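PDB 5LK6: Alpha/beta hydrolase fold-3 domain protein from Sulfolobus islandicus, which probably hydrolyses carboxylic ester bonds as a thermostable lipase-like carboxylesterase of the alpha/beta hydrolase fold. Local coordinates for residues 75-79 / 90-94; 121-126 / 156-160; 129-133 / 167-171; 145-151 / 170-176. One frame throughout, in Å; residues are numbered along the deposited sequence.

Overall arrangement
Contact 4 joins neighbouring parallel strands in the central sheet, and contact 1 sets the start of helix 91-101 against the adjoining strand 72-77; both are buried, with centres about 7 Å from the centre of the chain. They meet through D150, whose carboxylate receives the hydroxyls of Y76 and Y90. Contact 2, where helices 120-133 and 152-163 cross on one face of this sheet, is mainly apolar packing, with no hydrogen bond across it. Contact 3 uses the later part of helix 120-133, but is only partly buried, its centre about 17 Å from the centre of the chain, and a hydrogen bond joins the packing. Contacts 3 and 4 share L170 and K171, so one chain segment passes from outer loop to buried strand.

Contact 1 of 4, residues 75-79 / 90-94; sequences IYLHG and YDPLC
Residues Y76 to G79 face the first turn of helix 91-101, with the CA atoms of H78 and Y90 6.7 Å apart and no clear hydrogen bond between the segments. H78 and Y90 meet most squarely: H78 CB sits over the centre of the Y90 ring, 3.4 Å from its centroid and 8° off the normal. The H78 imidazole itself leads away, because CG lies between the backbone N and the carbonyl carbon (chi1 69°). H78 ND1 donates to G79 O at 2.6 Å, with the acceptor near the ring plane, which helps to set the ring's rotation, and Y110 stacks on it. Strand 72-77 and helix 91-101 belong to a beta-alpha-beta crossover ending in strand 104-108, and H78 and G79 open an HGGG sequence that, as in hormone-sensitive-lipase-like esterases, probably builds the oxyanion hole. Y76 reaches across from the strand, crossing the Y90 side chain at about a right angle with CE2 3.9 Å from Y90 CD2. C94 SG approaches the Y76 ring obliquely as a sulfur-aromatic contact, 3.7 Å from Y76 CD2, while L93 CD2 lies 3.6 Å from Y76 OH. Both tyrosine hydroxyls bond to D150, one to each carboxylate oxygen. Replacing Y90 by alanine would probably uncover H78 CB and leave D150 OD2 without its tyrosine partner.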
# COMPACT_ATOMS: atom_id res chain seq x y z
N ILE A 75 -3.65 0.17 -19.86
CA ILE A 75 -4.54 -0.89 -20.32
C ILE A 75 -5.07 -1.62 -19.07
O ILE A 75 -4.28 -2.09 -18.23
CB ILE A 75 -3.81 -1.95 -21.15
CG1 ILE A 75 -3.07 -1.31 -22.33
CG2 ILE A 75 -4.82 -3.03 -21.57
CD1 ILE A 75 -3.98 -0.62 -23.34
N TYR A 76 -6.39 -1.67 -18.94
CA TYR A 76 -7.01 -2.32 -17.80
C TYR A 76 -7.78 -3.53 -18.28
O TYR A 76 -8.69 -3.37 -19.06
CB TYR A 76 -7.90 -1.39 -16.97
CG TYR A 76 -8.18 -2.03 -15.63
CD1 TYR A 76 -7.27 -1.92 -14.58
CD2 TYR A 76 -9.27 -2.87 -15.45
CE1 TYR A 76 -7.50 -2.55 -13.37
CE2 TYR A 76 -9.49 -3.51 -14.24
CZ TYR A 76 -8.61 -3.35 -13.20
OH TYR A 76 -8.84 -4.02 -12.00
N LEU A 77 -7.40 -4.71 -17.77
CA LEU A 77 -8.05 -6.00 -18.05
C LEU A 77 -8.84 -6.49 -16.84
O LEU A 77 -8.24 -6.76 -15.79
CB LEU A 77 -6.98 -7.02 -18.39
CG LEU A 77 -5.97 -6.51 -19.44
CD1 LEU A 77 -4.79 -7.47 -19.58
CD2 LEU A 77 -6.65 -6.24 -20.78
N HIS A 78 -10.19 -6.57 -16.95
CA HIS A 78 -11.01 -6.87 -15.77
C HIS A 78 -10.85 -8.31 -15.27
O HIS A 78 -10.51 -9.21 -16.01
CB HIS A 78 -12.49 -6.58 -16.07
CG HIS A 78 -13.12 -7.52 -17.06
ND1 HIS A 78 -13.65 -8.74 -16.70
CD2 HIS A 78 -13.29 -7.42 -18.40
CE1 HIS A 78 -14.10 -9.36 -17.77
NE2 HIS A 78 -13.88 -8.58 -18.82
N GLY A 79 -11.14 -8.54 -14.00
CA GLY A 79 -11.29 -9.92 -13.47
C GLY A 79 -12.66 -10.55 -13.67
O GLY A 79 -13.49 -10.01 -14.39
N TYR A 90 -17.20 -3.12 -14.70
CA TYR A 90 -15.95 -2.56 -14.19
C TYR A 90 -15.83 -1.03 -14.26
O TYR A 90 -14.78 -0.44 -13.91
CB TYR A 90 -14.75 -3.26 -14.86
CG TYR A 90 -14.31 -4.46 -14.01
CD1 TYR A 90 -15.14 -5.57 -13.86
CD2 TYR A 90 -13.13 -4.45 -13.33
CE1 TYR A 90 -14.77 -6.63 -13.07
CE2 TYR A 90 -12.76 -5.51 -12.54
CZ TYR A 90 -13.59 -6.60 -12.42
OH TYR A 90 -13.18 -7.63 -11.63
N ASP A 91 -16.92 -0.40 -14.67
CA ASP A 91 -16.90 0.98 -15.01
C ASP A 91 -16.65 1.86 -13.74
O ASP A 91 -15.84 2.79 -13.79
CB ASP A 91 -18.19 1.32 -15.79
CG ASP A 91 -18.25 2.80 -16.28
OD1 ASP A 91 -17.72 3.10 -17.40
OD2 ASP A 91 -18.82 3.61 -15.49
N PRO A 92 -17.32 1.56 -12.61
CA PRO A 92 -16.96 2.29 -11.40
C PRO A 92 -15.48 2.20 -10.97
O PRO A 92 -14.86 3.21 -10.61
CB PRO A 92 -17.87 1.67 -10.33
CG PRO A 92 -19.07 1.24 -11.08
CD PRO A 92 -18.51 0.72 -12.39
N LEU A 93 -14.91 1.01 -11.03
CA LEU A 93 -13.51 0.88 -10.67
C LEU A 93 -12.60 1.62 -11.65
O LEU A 93 -11.63 2.24 -11.24
CB LEU A 93 -13.15 -0.60 -10.59
CG LEU A 93 -11.70 -0.96 -10.31
CD1 LEU A 93 -11.21 -0.40 -9.00
CD2 LEU A 93 -11.58 -2.48 -10.32
N CYS A 94 -12.89 1.51 -12.94
CA CYS A 94 -11.99 2.03 -13.95
C CYS A 94 -12.04 3.53 -13.88
O CYS A 94 -11.02 4.17 -14.04
CB CYS A 94 -12.35 1.57 -15.34
SG CYS A 94 -11.78 -0.10 -15.68

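Contact 2 of 4, residues 121-126 / 156-160; sequences AVIDSF and LAAVV
Two helices of the layer on one face of the alpha/beta hydrolase sheet cross here, L156 of segment 156-160 lying against A121, V122 and S125 of segment 121-126. The axes come within 9.5 Å at a signed angle of -65°. L156 divides its branches: CD2 packs 3.8 Å from A121 CB and as close to V122 CG2, while CD1 lies 3.9 Å from S125 OG. S125 OG, anti to the carbonyl carbon (chi1 -68°), points back along its own helix and donates to A121 O at 2.8 Å. The same carbonyl takes the backbone N of S125, so a doubly gripped oxygen lies against L156 CD2, and the buried S125 hydroxyl has its acceptor within its own helix. Helix 152-163 is the one that follows the probable nucleophile elbow, and helix 120-133 precedes the strand leading into it; the contact thus joins the helices on both sides of that strand in sequence. Farther on, V122 CG1 meets V159 CG1 at 3.8 Å, the two valines crossing at about a right angle. V160 CG2 presses on the helix backbone, 3.7 Å from F126 N, and also touches S125 CB, while V160 O comes to the edge of the F126 ring near its plane. Y210 of helix 200-210 covers A121, V122 and L156, and L77 of strand 72-77 touches S125 and L156.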
# COMPACT_ATOMS: atom_id res chain seq x y z
N ALA A 121 -8.88 -14.98 -24.50
CA ALA A 121 -8.71 -13.83 -23.64
C ALA A 121 -7.29 -13.24 -23.68
O ALA A 121 -7.12 -12.03 -23.51
CB ALA A 121 -9.05 -14.17 -22.22
N VAL A 122 -6.28 -14.09 -23.86
CA VAL A 122 -4.89 -13.65 -23.83
C VAL A 122 -4.62 -12.93 -25.13
O VAL A 122 -4.07 -11.82 -25.13
CB VAL A 122 -3.90 -14.84 -23.72
CG1 VAL A 122 -2.46 -14.42 -23.99
CG2 VAL A 122 -4.02 -15.54 -22.36
N ILE A 123 -4.99 -13.58 -26.23
CA ILE A 123 -4.80 -13.02 -27.55
C ILE A 123 -5.50 -11.66 -27.72
O ILE A 123 -4.90 -10.74 -28.24
CB ILE A 123 -5.21 -13.99 -28.65
CG1 ILE A 123 -4.23 -15.19 -28.68
CG2 ILE A 123 -5.20 -13.28 -30.01
CD1 ILE A 123 -4.79 -16.37 -29.46
N ASP A 124 -6.74 -11.53 -27.25
CA ASP A 124 -7.40 -10.22 -27.25
C ASP A 124 -6.65 -9.18 -26.40
O ASP A 124 -6.47 -8.03 -26.83
CB ASP A 124 -8.85 -10.34 -26.77
CG ASP A 124 -9.76 -11.06 -27.76
OD1 ASP A 124 -9.29 -11.47 -28.85
OD2 ASP A 124 -10.97 -11.22 -27.46
N SER A 125 -6.25 -9.57 -25.20
CA SER A 125 -5.58 -8.66 -24.28
C SER A 125 -4.24 -8.16 -24.86
O SER A 125 -3.93 -6.98 -24.76
CB SER A 125 -5.37 -9.32 -22.91
OG SER A 125 -6.60 -9.53 -22.26
N PHE A 126 -3.48 -9.05 -25.49
CA PHE A 126 -2.27 -8.67 -26.20
C PHE A 126 -2.51 -7.80 -27.41
O PHE A 126 -1.83 -6.82 -27.61
CB PHE A 126 -1.55 -9.89 -26.70
CG PHE A 126 -0.26 -9.58 -27.39
CD1 PHE A 126 0.86 -9.14 -26.66
CD2 PHE A 126 -0.13 -9.72 -28.79
CE1 PHE A 126 2.07 -8.84 -27.29
CE2 PHE A 126 1.09 -9.43 -29.43
CZ PHE A 126 2.18 -8.99 -28.69
N LEU A 156 -3.91 -12.01 -17.04
CA LEU A 156 -3.80 -11.60 -18.44
C LEU A 156 -2.77 -10.46 -18.57
O LEU A 156 -1.93 -10.47 -19.46
CB LEU A 156 -5.15 -11.13 -18.96
CG LEU A 156 -6.26 -12.21 -19.06
CD1 LEU A 156 -7.68 -11.62 -19.18
CD2 LEU A 156 -5.98 -13.19 -20.19
N ALA A 157 -2.78 -9.56 -17.59
CA ALA A 157 -1.77 -8.53 -17.48
C ALA A 157 -0.36 -9.10 -17.41
O ALA A 157 0.55 -8.62 -18.10
CB ALA A 157 -2.04 -7.66 -16.28
N ALA A 158 -0.17 -10.12 -16.57
CA ALA A 158 1.18 -10.64 -16.38
C ALA A 158 1.61 -11.36 -17.64
O ALA A 158 2.77 -11.25 -18.05
CB ALA A 158 1.27 -11.55 -15.18
N VAL A 159 0.67 -12.09 -18.24
CA VAL A 159 0.96 -12.83 -19.46
C VAL A 159 1.24 -11.89 -20.62
O VAL A 159 2.23 -12.07 -21.33
CB VAL A 159 -0.16 -13.82 -19.78
CG1 VAL A 159 0.04 -14.43 -21.17
CG2 VAL A 159 -0.17 -14.92 -18.71
N VAL A 160 0.41 -10.88 -20.79
CA VAL A 160 0.70 -9.84 -21.77
C VAL A 160 2.14 -9.25 -21.66
O VAL A 160 2.81 -9.10 -22.68
CB VAL A 160 -0.29 -8.69 -21.70
CG1 VAL A 160 0.23 -7.53 -22.54
CG2 VAL A 160 -1.67 -9.14 -22.22

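Contact 3 of 4, residues 129-133 / 167-171; sequences TNWVY and KLNLK
The backbone N of N169 donates to the hydroxyl of Y133 at 3.2 Å (N to OH) in an almost straight bond, with an angle of 177° at the hydrogen. Y133 reaches the loop because its CG stands anti to the backbone N (chi1 180°), throwing the ring outward from the last turn of the helix. Over that ring lies L168, with CG 3.9 Å from the centroid and 11° off the normal, a CH-pi contact close to the centre of the face. The two side chains slide past each other in opposite directions, and L168 CD1 lies 3.8 Å from Y133 CD2. Segment 167-171 is the loop that leads from helix 152-163 into strand 173-176 of the beta-alpha-beta crossover, and here it is fastened to helix 120-133, which lies in the same layer. L168 also reaches the helix with its branches: CD1 is 3.3 Å from N130 OD1, and CD2 is 3.8 Å from T129 CG2. T129 CG2 also meets L170 CD2 at 4.0 Å, while T129 OG1 turns to S125 O one turn earlier in its helix. With a phenylalanine in place of Y133 the ring could still lie against L168, but the N-H of N169 would probably be left without this acceptor and the loop less firmly tied. V145 of strand 144-150 touches Y133 as well.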
# COMPACT_ATOMS: atom_id res chain seq x y z
N THR A 129 -3.37 -4.38 -26.34
CA THR A 129 -2.20 -3.69 -25.83
C THR A 129 -1.30 -3.21 -26.99
O THR A 129 -0.87 -2.06 -27.01
CB THR A 129 -1.41 -4.58 -24.84
OG1 THR A 129 -2.24 -4.82 -23.72
CG2 THR A 129 -0.13 -3.90 -24.36
N ASN A 130 -1.08 -4.09 -27.94
CA ASN A 130 -0.22 -3.83 -29.06
C ASN A 130 -0.77 -2.71 -29.92
O ASN A 130 -0.05 -1.79 -30.34
CB ASN A 130 -0.08 -5.10 -29.85
CG ASN A 130 1.01 -5.04 -30.89
OD1 ASN A 130 2.21 -5.13 -30.62
ND2 ASN A 130 0.57 -4.95 -32.10
N TRP A 131 -2.06 -2.73 -30.13
CA TRP A 131 -2.68 -1.72 -30.93
C TRP A 131 -2.69 -0.35 -30.25
O TRP A 131 -2.39 0.65 -30.91
CB TRP A 131 -4.10 -2.11 -31.26
CG TRP A 131 -4.80 -1.18 -32.15
CD1 TRP A 131 -4.81 -1.20 -33.54
CD2 TRP A 131 -5.63 -0.07 -31.75
NE1 TRP A 131 -5.62 -0.19 -34.01
CE2 TRP A 131 -6.14 0.52 -32.96
CE3 TRP A 131 -6.04 0.45 -30.51
CZ2 TRP A 131 -7.02 1.61 -32.95
CZ3 TRP A 131 -6.91 1.57 -30.50
CH2 TRP A 131 -7.39 2.14 -31.73
N VAL A 132 -3.05 -0.31 -28.96
CA VAL A 132 -3.05 0.96 -28.22
C VAL A 132 -1.63 1.58 -28.22
O VAL A 132 -1.46 2.77 -28.42
CB VAL A 132 -3.61 0.77 -26.79
CG1 VAL A 132 -3.29 1.99 -25.89
CG2 VAL A 132 -5.10 0.50 -26.83
N TYR A 133 -0.62 0.75 -28.03
CA TYR A 133 0.76 1.17 -28.05
C TYR A 133 1.22 1.77 -29.38
O TYR A 133 2.10 2.60 -29.38
CB TYR A 133 1.60 -0.05 -27.71
CG TYR A 133 3.09 0.14 -27.67
CD1 TYR A 133 3.71 0.52 -26.52
CD2 TYR A 133 3.88 -0.12 -28.79
CE1 TYR A 133 5.08 0.66 -26.47
CE2 TYR A 133 5.25 0.02 -28.76
CZ TYR A 133 5.83 0.41 -27.60
OH TYR A 133 7.18 0.52 -27.49
N LYS A 167 9.22 -6.58 -27.80
CA LYS A 167 8.30 -6.07 -28.81
C LYS A 167 7.74 -4.73 -28.39
O LYS A 167 7.47 -3.90 -29.22
CB LYS A 167 7.10 -6.99 -28.99
CG LYS A 167 7.30 -8.41 -29.54
CD LYS A 167 6.12 -8.78 -30.49
CE LYS A 167 5.70 -10.26 -30.51
NZ LYS A 167 6.90 -11.14 -30.43
N LEU A 168 7.48 -4.54 -27.09
CA LEU A 168 6.79 -3.37 -26.56
C LEU A 168 7.54 -2.93 -25.31
O LEU A 168 7.85 -3.77 -24.48
CB LEU A 168 5.39 -3.82 -26.13
CG LEU A 168 4.18 -3.57 -27.00
CD1 LEU A 168 4.45 -3.91 -28.45
CD2 LEU A 168 2.99 -4.36 -26.51
N ASN A 169 7.78 -1.63 -25.14
CA ASN A 169 8.30 -1.12 -23.86
C ASN A 169 7.16 -0.62 -23.03
O ASN A 169 6.79 0.53 -23.10
CB ASN A 169 9.38 -0.05 -24.05
CG ASN A 169 10.48 -0.54 -24.98
OD1 ASN A 169 10.97 0.21 -25.81
ND2 ASN A 169 10.85 -1.84 -24.87
N LEU A 170 6.61 -1.53 -22.23
CA LEU A 170 5.59 -1.18 -21.25
C LEU A 170 6.25 -0.44 -20.06
O LEU A 170 7.34 -0.80 -19.62
CB LEU A 170 4.82 -2.44 -20.80
CG LEU A 170 4.10 -3.11 -21.98
CD1 LEU A 170 3.53 -4.47 -21.62
CD2 LEU A 170 3.04 -2.16 -22.55
N LYS A 171 5.61 0.61 -19.56
CA LYS A 171 6.24 1.34 -18.46
C LYS A 171 6.18 0.53 -17.16
O LYS A 171 7.10 0.62 -16.33
CB LYS A 171 5.64 2.74 -18.22
CG LYS A 171 5.78 3.75 -19.35
CD LYS A 171 7.19 3.84 -19.92
CE LYS A 171 7.46 5.20 -20.56
NZ LYS A 171 8.91 5.32 -20.86

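Contact 4 of 4, residues 145-151 / 170-176; sequences VAIAGDS and LKYQILI
I147 meets Q173 through its CG2, which lies between the backbone N and the carbonyl carbon because CG1 is anti to that N (chi1 -168°); CG2 is 3.9 Å from Q173 CB. In D150 it is CG that takes this place (chi1 63°), turning the carboxylate toward Y76 and Y90 while CB stays 3.8 Å from I176 CB. Strands 145-150 and 173-176 run parallel, and V145, I147, G149 and S151 supply every hydrogen bond on their side. The bonds from I147 N to Y172 O (3.0 Å), I174 N to I147 O (2.9 Å), G149 N to I174 O (3.0 Å) and I176 N to G149 O (2.8 Å) form the regular centre, and K171 N closes one end on V145 O. At the other end the less straight bond from S151 N reaches I176 O at 3.2 Å. There S151 has a positive phi of 62°, as in the nucleophile elbow of these hydrolases, of which it is probably the serine. Helix 152-163, the crossover between the strands, covers I147, Q173 and L175; helix 285-302 covers Y172, I174 and I176 on the other face, and strand 72-77 flanks 144-150.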
# COMPACT_ATOMS: atom_id res chain seq x y z
N VAL A 145 2.75 3.50 -22.07
CA VAL A 145 1.67 2.61 -21.71
C VAL A 145 2.08 1.63 -20.63
O VAL A 145 3.21 1.08 -20.64
CB VAL A 145 0.90 2.03 -22.96
CG1 VAL A 145 1.72 2.08 -24.22
CG2 VAL A 145 0.27 0.66 -22.76
N ALA A 146 1.20 1.50 -19.63
CA ALA A 146 1.30 0.51 -18.59
C ALA A 146 0.10 -0.41 -18.75
O ALA A 146 -0.86 -0.08 -19.46
CB ALA A 146 1.28 1.18 -17.22
N ILE A 147 0.13 -1.53 -18.03
CA ILE A 147 -0.92 -2.54 -18.06
C ILE A 147 -1.36 -2.94 -16.63
O ILE A 147 -0.55 -3.00 -15.76
CB ILE A 147 -0.44 -3.76 -18.90
CG1 ILE A 147 -1.62 -4.70 -19.20
CG2 ILE A 147 0.72 -4.48 -18.26
CD1 ILE A 147 -1.33 -5.74 -20.27
N ALA A 148 -2.65 -3.22 -16.41
CA ALA A 148 -3.17 -3.60 -15.11
C ALA A 148 -4.34 -4.57 -15.18
O ALA A 148 -5.15 -4.53 -16.11
CB ALA A 148 -3.65 -2.38 -14.36
N GLY A 149 -4.45 -5.42 -14.16
CA GLY A 149 -5.68 -6.18 -13.95
C GLY A 149 -5.80 -6.86 -12.60
O GLY A 149 -4.78 -7.00 -11.91
N ASP A 150 -7.04 -7.30 -12.28
CA ASP A 150 -7.37 -8.05 -11.06
C ASP A 150 -7.86 -9.51 -11.29
O ASP A 150 -8.52 -9.68 -12.26
CB ASP A 150 -8.44 -7.25 -10.31
CG ASP A 150 -9.75 -7.11 -11.11
OD1 ASP A 150 -9.70 -6.49 -12.23
OD2 ASP A 150 -10.81 -7.63 -10.62
N SER A 151 -7.64 -10.52 -10.39
CA SER A 151 -8.25 -12.01 -10.45
C SER A 151 -7.55 -12.41 -11.82
O SER A 151 -6.29 -12.22 -12.03
CB SER A 151 -9.90 -12.27 -10.23
OG SER A 151 -10.65 -13.64 -10.40
N LEU A 170 6.61 -1.53 -22.23
CA LEU A 170 5.59 -1.18 -21.25
C LEU A 170 6.25 -0.44 -20.06
O LEU A 170 7.34 -0.80 -19.62
CB LEU A 170 4.82 -2.44 -20.80
CG LEU A 170 4.10 -3.11 -21.98
CD1 LEU A 170 3.53 -4.47 -21.62
CD2 LEU A 170 3.04 -2.16 -22.55
N LYS A 171 5.61 0.61 -19.56
CA LYS A 171 6.24 1.34 -18.46
C LYS A 171 6.18 0.53 -17.16
O LYS A 171 7.10 0.62 -16.33
CB LYS A 171 5.64 2.74 -18.22
CG LYS A 171 5.78 3.75 -19.35
CD LYS A 171 7.19 3.84 -19.92
CE LYS A 171 7.46 5.20 -20.56
NZ LYS A 171 8.91 5.32 -20.86
N TYR A 172 5.12 -0.28 -17.00
CA TYR A 172 4.73 -0.77 -15.69
C TYR A 172 3.61 -1.80 -15.81
O TYR A 172 2.78 -1.73 -16.72
CB TYR A 172 4.27 0.44 -14.82
CG TYR A 172 4.53 0.36 -13.35
CD1 TYR A 172 5.76 0.77 -12.78
CD2 TYR A 172 3.55 -0.07 -12.50
CE1 TYR A 172 5.99 0.72 -11.41
CE2 TYR A 172 3.77 -0.14 -11.13
CZ TYR A 172 4.99 0.23 -10.59
OH TYR A 172 5.12 0.13 -9.21
N GLN A 173 3.59 -2.75 -14.90
CA GLN A 173 2.51 -3.70 -14.77
C GLN A 173 1.98 -3.68 -13.34
O GLN A 173 2.74 -3.73 -12.39
CB GLN A 173 2.94 -5.14 -15.14
CG GLN A 173 4.13 -5.65 -14.35
CD GLN A 173 4.59 -7.04 -14.76
OE1 GLN A 173 3.80 -7.91 -15.00
NE2 GLN A 173 5.90 -7.23 -14.80
N ILE A 174 0.66 -3.70 -13.23
CA ILE A 174 -0.03 -3.74 -11.98
C ILE A 174 -0.87 -4.99 -11.91
O ILE A 174 -1.85 -5.13 -12.64
CB ILE A 174 -0.85 -2.47 -11.81
CG1 ILE A 174 0.13 -1.31 -11.83
CG2 ILE A 174 -1.62 -2.49 -10.47
CD1 ILE A 174 -0.50 0.02 -11.63
N LEU A 175 -0.46 -5.90 -11.02
CA LEU A 175 -1.17 -7.16 -10.75
C LEU A 175 -1.93 -7.12 -9.41
O LEU A 175 -1.34 -7.14 -8.33
CB LEU A 175 -0.18 -8.27 -10.75
CG LEU A 175 0.45 -8.76 -12.06
CD1 LEU A 175 0.44 -7.79 -13.22
CD2 LEU A 175 1.84 -9.29 -11.77
N ILE A 176 -3.26 -7.01 -9.51
CA ILE A 176 -4.14 -6.92 -8.34
C ILE A 176 -4.70 -8.30 -8.05
O ILE A 176 -5.41 -8.89 -8.87
CB ILE A 176 -5.29 -5.95 -8.62
CG1 ILE A 176 -4.71 -4.58 -9.02
CG2 ILE A 176 -6.19 -5.81 -7.40
CD1 ILE A 176 -5.62 -3.68 -9.83